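Local coordinates for peptidoglycan D,D-transpeptidase MrdA (Pseudomonas aeruginosa, PDB 7KIS), which probably cross-links peptidoglycan chains of the bacterial cell wall, as a penicillin-binding serine D,D-transpeptidase that acts on D-Ala-D-Ala peptides, at residues A467-K472 with D507-G512; L534-S539 with V569-A574; P577-A582 with Q601-W606. All coordinates share one frame; numbering follows the deposited sequence.

Interaction 1 (A467-K472 with D507-G512); sequences ALLANK and DRVDYG
Asp510 reaches across to the backbone of Leu469, and this pairing, with Lys472 added at one side, brings a buried carboxylate of one helix against the C-terminal end of another. The Asp510 carboxylate faces the Leu469 carbonyl, OD2 lying 3.2 Å from Leu469 O. Two acceptors meet here and no hydrogen bond joins them. The carbonyl belongs to the last turn of helix 459-470, so a negative helix end and a negative side chain stand close together; such a setting would tend to raise the pKa of Asp510. Lys472 may offset this in part: its NZ is 5.3 Å from Asp510 OD2, without direct contact, while its CE comes to 4.0 Å from the same oxygen.

Both helices belong to the penicillin-binding transpeptidase domain, where they lie beside the five-stranded antiparallel sheet, and Phe571 of that sheet touches Leu469 and Asp510 alike. Leu469 supplies the apolar part of the contact. Its CB passes 4.0 Å from Asp510 OD1, and CG swings to the side of the backbone N (chi1 -67°), from where CD2 meets Val509 CG1 at 4.4 Å. Leu469 and Val509 both continue onto Pro331 and Leu335 of helix 330-340.

Lys472, just beyond helix 459-470, is the first residue to leave helical backbone angles, with a positive phi of 59°. Its side chain does not run straight: bends at chi2 (-59°) and chi4 carry the ammonium group over to helix 504-518, with Trp506 also touching the chain. NZ ends 3.1 Å from Asp507 OD1, in a salt bridge whose hydrogen bond is weak. Lys472 and Asp507 are both exposed, whereas Asp510, one turn further along the helix, is buried.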
# COMPACT_ATOMS: atom_id res chain seq x y z
N ALA A 467 7.43 -3.42 3.55
CA ALA A 467 7.70 -3.44 4.98
C ALA A 467 8.09 -4.83 5.45
O ALA A 467 8.89 -4.96 6.39
CB ALA A 467 6.47 -2.95 5.75
N LEU A 468 7.55 -5.87 4.82
CA LEU A 468 7.90 -7.24 5.19
C LEU A 468 9.36 -7.55 4.89
O LEU A 468 10.05 -8.17 5.71
CB LEU A 468 6.98 -8.22 4.47
CG LEU A 468 6.44 -9.41 5.25
CD1 LEU A 468 6.13 -9.03 6.68
CD2 LEU A 468 5.20 -9.95 4.55
N LEU A 469 9.85 -7.12 3.73
CA LEU A 469 11.26 -7.30 3.41
C LEU A 469 12.15 -6.49 4.35
O LEU A 469 13.28 -6.89 4.64
CB LEU A 469 11.53 -6.92 1.96
CG LEU A 469 10.89 -7.84 0.92
CD1 LEU A 469 10.85 -7.16 -0.45
CD2 LEU A 469 11.63 -9.16 0.85
N ALA A 470 11.65 -5.34 4.82
CA ALA A 470 12.40 -4.55 5.79
C ALA A 470 12.36 -5.18 7.18
O ALA A 470 13.33 -5.05 7.94
CB ALA A 470 11.84 -3.13 5.83
N ASN A 471 11.27 -5.86 7.52
CA ASN A 471 11.05 -6.39 8.86
C ASN A 471 11.61 -7.79 9.06
O ASN A 471 11.42 -8.38 10.13
CB ASN A 471 9.56 -6.40 9.19
CG ASN A 471 9.26 -5.85 10.57
OD1 ASN A 471 10.14 -5.28 11.22
ND2 ASN A 471 8.03 -6.01 11.02
N LYS A 472 12.29 -8.35 8.05
CA LYS A 472 12.85 -9.70 8.11
C LYS A 472 11.77 -10.76 8.36
O LYS A 472 12.03 -11.79 8.98
CB LYS A 472 13.95 -9.81 9.17
CG LYS A 472 15.06 -8.79 9.04
CD LYS A 472 15.75 -8.90 7.70
CE LYS A 472 16.99 -8.02 7.66
NZ LYS A 472 17.93 -8.34 8.77
N ASP A 507 18.92 -10.80 4.12
CA ASP A 507 19.99 -9.83 3.89
C ASP A 507 20.53 -9.91 2.46
O ASP A 507 21.06 -8.92 1.95
CB ASP A 507 21.13 -10.07 4.88
CG ASP A 507 20.84 -9.49 6.25
OD1 ASP A 507 19.84 -8.76 6.40
OD2 ASP A 507 21.63 -9.77 7.19
N ARG A 508 20.40 -11.07 1.81
CA ARG A 508 20.88 -11.21 0.44
C ARG A 508 19.92 -10.57 -0.56
O ARG A 508 20.37 -9.89 -1.50
CB ARG A 508 21.10 -12.68 0.12
CG ARG A 508 22.24 -13.30 0.91
CD ARG A 508 22.65 -14.64 0.35
NE ARG A 508 22.08 -15.75 1.11
CZ ARG A 508 22.74 -16.44 2.03
NH1 ARG A 508 24.00 -16.14 2.31
NH2 ARG A 508 22.14 -17.43 2.68
N VAL A 509 18.62 -10.79 -0.40
CA VAL A 509 17.64 -10.14 -1.27
C VAL A 509 17.62 -8.63 -1.02
O VAL A 509 17.51 -7.83 -1.95
CB VAL A 509 16.26 -10.77 -1.08
CG1 VAL A 509 15.17 -9.86 -1.62
CG2 VAL A 509 16.20 -12.13 -1.76
N ASP A 510 17.74 -8.22 0.25
CA ASP A 510 17.80 -6.80 0.56
C ASP A 510 19.02 -6.15 -0.09
O ASP A 510 18.94 -5.03 -0.60
CB ASP A 510 17.82 -6.58 2.07
CG ASP A 510 16.47 -6.87 2.72
OD1 ASP A 510 15.54 -7.29 2.00
OD2 ASP A 510 16.35 -6.68 3.94
N TYR A 511 20.16 -6.84 -0.08
CA TYR A 511 21.34 -6.31 -0.75
C TYR A 511 21.14 -6.24 -2.26
O TYR A 511 21.67 -5.33 -2.91
CB TYR A 511 22.57 -7.16 -0.42
CG TYR A 511 23.86 -6.60 -0.97
CD1 TYR A 511 24.44 -5.47 -0.41
CD2 TYR A 511 24.50 -7.19 -2.05
CE1 TYR A 511 25.62 -4.95 -0.90
CE2 TYR A 511 25.68 -6.68 -2.55
CZ TYR A 511 26.24 -5.55 -1.97
OH TYR A 511 27.41 -5.04 -2.47
N GLY A 512 20.40 -7.19 -2.83
CA GLY A 512 20.06 -7.08 -4.24
C GLY A 512 19.16 -5.88 -4.51
O GLY A 512 19.38 -5.13 -5.47

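Interaction 2 (L534-S539 with V569-A574); sequences LIAGKS and VGFAPA. With C9D ((2S,5R)-1-formyl-N'-[(3R)-pyrrolidine-3-carbonyl]-5-[(sulfooxy)amino]piperidine-2-carbohydrazide), chain C.
Ala536 and Phe571 form a hydrogen-bonded antiparallel pair between strand 566-572 and strand 536-541, which carries the KSGT form of the KTG motif, the third signature of penicillin-binding transpeptidases. The Ala536 methyl sits over one face of the Phe571 ring, nearer its rim than its middle, in a CH-pi contact with CB 3.8 Å from the centroid. Chi1 of 56° places the ring between the backbone N and the carbonyl carbon of Phe571, folding it over the strand toward Ala536. Ala574 CB reaches the same methyl at 3.9 Å and continues to Leu534 CB, so these three carbons line up on this side of the strand pair. On the other side Ile535 CG1 meets Ala572 CB at 4.3 Å.

Ala536 N points almost straight at Phe571 O (3.0 Å), whereas Ala574 N approaches Leu534 O from above the carbonyl plane, at an N-H...O angle of 135°. Between Ala536-Phe571 and the next hydrogen-bonded pair, Lys538 with Val569, Gly537 lies opposite Gly570. Lys538 extends toward Ser327, the predicted acyl-ester serine, and its NZ bonds weakly to Ser327 O. Next to it, Ser539 OG makes a weak hydrogen bond to sulfate oxygen OAF of the inhibitor, 3.0 Å away.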
# COMPACT_ATOMS: atom_id res chain seq x y z
N LEU A 534 21.17 4.68 2.49
CA LEU A 534 21.05 3.52 1.61
C LEU A 534 19.57 3.19 1.41
O LEU A 534 18.79 3.16 2.36
CB LEU A 534 21.80 2.33 2.20
CG LEU A 534 23.32 2.45 2.18
CD1 LEU A 534 23.98 1.17 2.68
CD2 LEU A 534 23.82 2.81 0.79
N ILE A 535 19.20 2.94 0.16
CA ILE A 535 17.82 2.62 -0.21
C ILE A 535 17.81 1.21 -0.79
O ILE A 535 18.53 0.93 -1.76
CB ILE A 535 17.25 3.63 -1.21
CG1 ILE A 535 17.28 5.04 -0.63
CG2 ILE A 535 15.83 3.23 -1.61
CD1 ILE A 535 17.26 6.13 -1.68
N ALA A 536 17.01 0.33 -0.20
CA ALA A 536 16.82 -1.02 -0.72
C ALA A 536 15.44 -1.05 -1.38
O ALA A 536 14.43 -1.29 -0.73
CB ALA A 536 16.95 -2.05 0.39
N GLY A 537 15.43 -0.79 -2.68
CA GLY A 537 14.19 -0.70 -3.44
C GLY A 537 14.28 -1.50 -4.73
O GLY A 537 15.28 -2.16 -5.01
N LYS A 538 13.19 -1.42 -5.50
CA LYS A 538 13.16 -2.04 -6.82
C LYS A 538 12.06 -1.40 -7.64
O LYS A 538 10.94 -1.23 -7.16
CB LYS A 538 12.95 -3.55 -6.74
CG LYS A 538 13.06 -4.20 -8.11
CD LYS A 538 12.85 -5.68 -8.07
CE LYS A 538 13.23 -6.30 -9.40
NZ LYS A 538 12.71 -5.46 -10.52
N SER A 539 12.39 -1.05 -8.88
CA SER A 539 11.44 -0.44 -9.79
C SER A 539 10.74 -1.50 -10.63
O SER A 539 11.20 -2.64 -10.76
CB SER A 539 12.13 0.57 -10.70
OG SER A 539 13.41 0.11 -11.10
N VAL A 569 8.97 0.37 -5.26
CA VAL A 569 8.88 0.16 -3.83
C VAL A 569 10.29 0.30 -3.24
O VAL A 569 11.29 0.32 -3.96
CB VAL A 569 8.26 -1.21 -3.47
CG1 VAL A 569 6.99 -1.43 -4.26
CG2 VAL A 569 9.26 -2.32 -3.73
N GLY A 570 10.36 0.40 -1.91
CA GLY A 570 11.64 0.49 -1.25
C GLY A 570 11.57 0.87 0.21
O GLY A 570 10.64 1.55 0.64
N PHE A 571 12.56 0.42 0.99
CA PHE A 571 12.67 0.80 2.39
C PHE A 571 14.04 1.41 2.66
O PHE A 571 15.01 1.16 1.93
CB PHE A 571 12.43 -0.40 3.33
CG PHE A 571 13.32 -1.58 3.07
CD1 PHE A 571 14.50 -1.74 3.77
CD2 PHE A 571 12.95 -2.55 2.15
CE1 PHE A 571 15.32 -2.84 3.54
CE2 PHE A 571 13.76 -3.65 1.92
CZ PHE A 571 14.95 -3.79 2.61
N ALA A 572 14.11 2.23 3.70
CA ALA A 572 15.33 2.97 4.02
C ALA A 572 15.30 3.37 5.48
O ALA A 572 14.22 3.53 6.05
CB ALA A 572 15.46 4.21 3.12
N PRO A 573 16.47 3.51 6.13
CA PRO A 573 17.78 3.10 5.62
C PRO A 573 17.87 1.58 5.50
O PRO A 573 17.25 0.88 6.30
CB PRO A 573 18.75 3.64 6.68
CG PRO A 573 18.01 4.75 7.34
CD PRO A 573 16.59 4.29 7.37
N ALA A 574 18.61 1.10 4.50
CA ALA A 574 18.60 -0.33 4.20
C ALA A 574 19.10 -1.16 5.38
O ALA A 574 18.61 -2.28 5.61
CB ALA A 574 19.44 -0.60 2.96
OAF C9D C . 12.31 0.81 -13.84
SAY C9D C . 12.55 -0.21 -14.94
OAD C9D C . 12.16 0.35 -16.29
OAE C9D C . 14.05 -0.41 -14.84
OAR C9D C . 11.72 -1.66 -14.63
NAQ C9D C . 12.55 -2.75 -15.07
CAU C9D C . 11.92 -3.44 -16.27
CAJ C9D C . 10.80 -2.61 -16.78
CB C9D C . 10.01 -3.29 -17.83
CAM C9D C . 11.50 -4.86 -15.89
N C9D C . 10.03 -5.14 -16.10
CAG C9D C . 9.20 -5.45 -14.93
OAA C9D C . 8.07 -5.08 -14.90
CA C9D C . 9.36 -4.57 -17.32
C C9D C . 9.38 -5.58 -18.45
O C9D C . 8.95 -5.27 -19.51
NAP C9D C . 9.93 -6.94 -18.26
NAO C9D C . 9.91 -7.81 -19.39
CAS C9D C . 8.63 -8.24 -19.96
OAB C9D C . 7.61 -7.87 -19.48
CAV C9D C . 8.62 -9.18 -21.22
CAI C9D C . 9.70 -8.64 -22.23
CAH C9D C . 8.86 -7.96 -23.40
NAN C9D C . 7.68 -8.61 -23.39
CAL C9D C . 7.42 -9.08 -21.84

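Interaction 3 (P577-A582 with Q601-W606); sequences PQIAVA and QVMDAW
Strand 579-585, the middle strand of the transpeptidase sheet, is covered on one face by helix 591-607, through Ile579 and Val581 against Val602, Met603 and Trp606. The axes of strand 579-582 and helix 601-606 approach to 9.1 Å and run nearly antiparallel, at 156°. Met603 CG fits between two branched side chains, 3.8 Å from Ile579 CG2 and 3.7 Å from Val581 CG2, and the Met603 chain goes on to touch Ile535 and Ala572. Val581 also meets Val602, its CG2 lying 4.1 Å from Val602 CG1.

Strand alternation sorts the partners: while Ile579 and Val581 turn to this helix, Ala580 and Ala582 pack on helix 459-470, so the sheet is layered between helices, as in the penicillin-binding and serine beta-lactamase fold. A classic beta bulge, in which Gln578 and Ile579 both face Ala572, begins the strand. Within it, Ile579 CG1 lies anti to the backbone N (chi1 179°), which carries CD1 over one face of the Trp606 indole, 4.1 Å from Trp606 CG. Ile579 CB lies on the same side of the indole, 4.0 Å from Trp606 CD1. Gln578 O approaches that ring obliquely, and Leu255 and Asp252 add further contacts to the indole.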
# COMPACT_ATOMS: atom_id res chain seq x y z
N PRO A 577 15.89 -0.31 8.86
CA PRO A 577 14.66 0.15 8.20
C PRO A 577 13.79 1.01 9.10
O PRO A 577 13.38 0.59 10.18
CB PRO A 577 13.96 -1.16 7.82
CG PRO A 577 15.05 -2.17 7.76
CD PRO A 577 16.01 -1.78 8.84
N GLN A 578 13.51 2.23 8.63
CA GLN A 578 12.62 3.16 9.30
C GLN A 578 11.43 3.59 8.46
O GLN A 578 10.46 4.11 9.02
CB GLN A 578 13.39 4.41 9.75
CG GLN A 578 14.33 4.18 10.93
CD GLN A 578 13.59 4.01 12.24
OE1 GLN A 578 12.48 4.52 12.41
NE2 GLN A 578 14.20 3.29 13.18
N ILE A 579 11.46 3.37 7.15
CA ILE A 579 10.38 3.78 6.26
C ILE A 579 10.28 2.77 5.13
O ILE A 579 11.29 2.27 4.64
CB ILE A 579 10.61 5.21 5.71
CG1 ILE A 579 9.49 5.62 4.75
CG2 ILE A 579 11.95 5.31 4.99
CD1 ILE A 579 8.32 6.28 5.43
N ALA A 580 9.05 2.44 4.74
CA ALA A 580 8.77 1.58 3.60
C ALA A 580 7.72 2.25 2.73
O ALA A 580 6.64 2.60 3.23
CB ALA A 580 8.31 0.19 4.04
N VAL A 581 8.02 2.43 1.45
CA VAL A 581 7.18 3.20 0.54
C VAL A 581 6.88 2.38 -0.70
O VAL A 581 7.75 1.67 -1.22
CB VAL A 581 7.85 4.54 0.14
CG1 VAL A 581 6.90 5.39 -0.68
CG2 VAL A 581 8.31 5.29 1.37
N ALA A 582 5.64 2.46 -1.17
CA ALA A 582 5.23 1.92 -2.46
C ALA A 582 4.52 3.01 -3.24
O ALA A 582 3.60 3.65 -2.72
CB ALA A 582 4.31 0.70 -2.29
N GLN A 601 11.76 11.23 -2.60
CA GLN A 601 11.26 12.46 -2.01
C GLN A 601 10.41 12.18 -0.78
O GLN A 601 10.51 12.90 0.23
CB GLN A 601 10.46 13.25 -3.05
CG GLN A 601 11.26 14.35 -3.73
CD GLN A 601 10.40 15.33 -4.49
OE1 GLN A 601 9.20 15.44 -4.24
NE2 GLN A 601 11.00 16.05 -5.43
N VAL A 602 9.57 11.15 -0.83
CA VAL A 602 8.80 10.75 0.34
C VAL A 602 9.72 10.24 1.44
O VAL A 602 9.56 10.58 2.62
CB VAL A 602 7.75 9.69 -0.05
CG1 VAL A 602 7.04 9.15 1.18
CG2 VAL A 602 6.75 10.28 -1.03
N MET A 603 10.71 9.41 1.08
CA MET A 603 11.66 8.92 2.08
C MET A 603 12.53 10.05 2.62
O MET A 603 12.92 10.01 3.80
CB MET A 603 12.52 7.81 1.48
CG MET A 603 11.80 6.47 1.35
SD MET A 603 12.84 5.16 0.67
CE MET A 603 13.74 6.06 -0.58
N ASP A 604 12.85 11.04 1.80
CA ASP A 604 13.66 12.17 2.27
C ASP A 604 12.94 12.94 3.36
O ASP A 604 13.52 13.28 4.39
CB ASP A 604 14.02 13.09 1.10
CG ASP A 604 15.40 12.83 0.55
OD1 ASP A 604 16.05 11.86 0.99
OD2 ASP A 604 15.85 13.59 -0.33
N ALA A 605 11.65 13.24 3.14
CA ALA A 605 10.90 14.05 4.09
C ALA A 605 10.80 13.38 5.45
O ALA A 605 10.67 14.08 6.47
CB ALA A 605 9.50 14.33 3.54
N TRP A 606 10.86 12.05 5.50
CA TRP A 606 10.77 11.34 6.77
C TRP A 606 12.12 11.18 7.46
O TRP A 606 12.17 11.13 8.70
CB TRP A 606 10.15 9.95 6.55
CG TRP A 606 9.83 9.22 7.82
CD1 TRP A 606 10.52 8.18 8.36
CD2 TRP A 606 8.73 9.48 8.70
NE1 TRP A 606 9.92 7.77 9.53
CE2 TRP A 606 8.82 8.56 9.76
CE3 TRP A 606 7.69 10.41 8.70
CZ2 TRP A 606 7.91 8.53 10.81
CZ3 TRP A 606 6.78 10.38 9.75
CH2 TRP A 606 6.89 9.45 10.78

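Followed from the N terminus, the three contacts come in series, none nested in or crossing another. Interaction 1 closes first, bringing together the end of helix 459-470 and helix 504-518 across a mostly irregular connection. Interaction 2 then pairs the edge strand 536-541 with strand 566-572, and a short turn leads straight into interaction 3, which lays helix 591-607 on strand 579-585. Interactions 2 and 3 share one sheet, Gly570 and Ala572 bonding through their carbonyls to Val581 and Ile579. Phe571 projects from the face away from helix 591-607, onto Ala470 and Asp510 of interaction 1. One sheet is thus tied to helices on both of its faces.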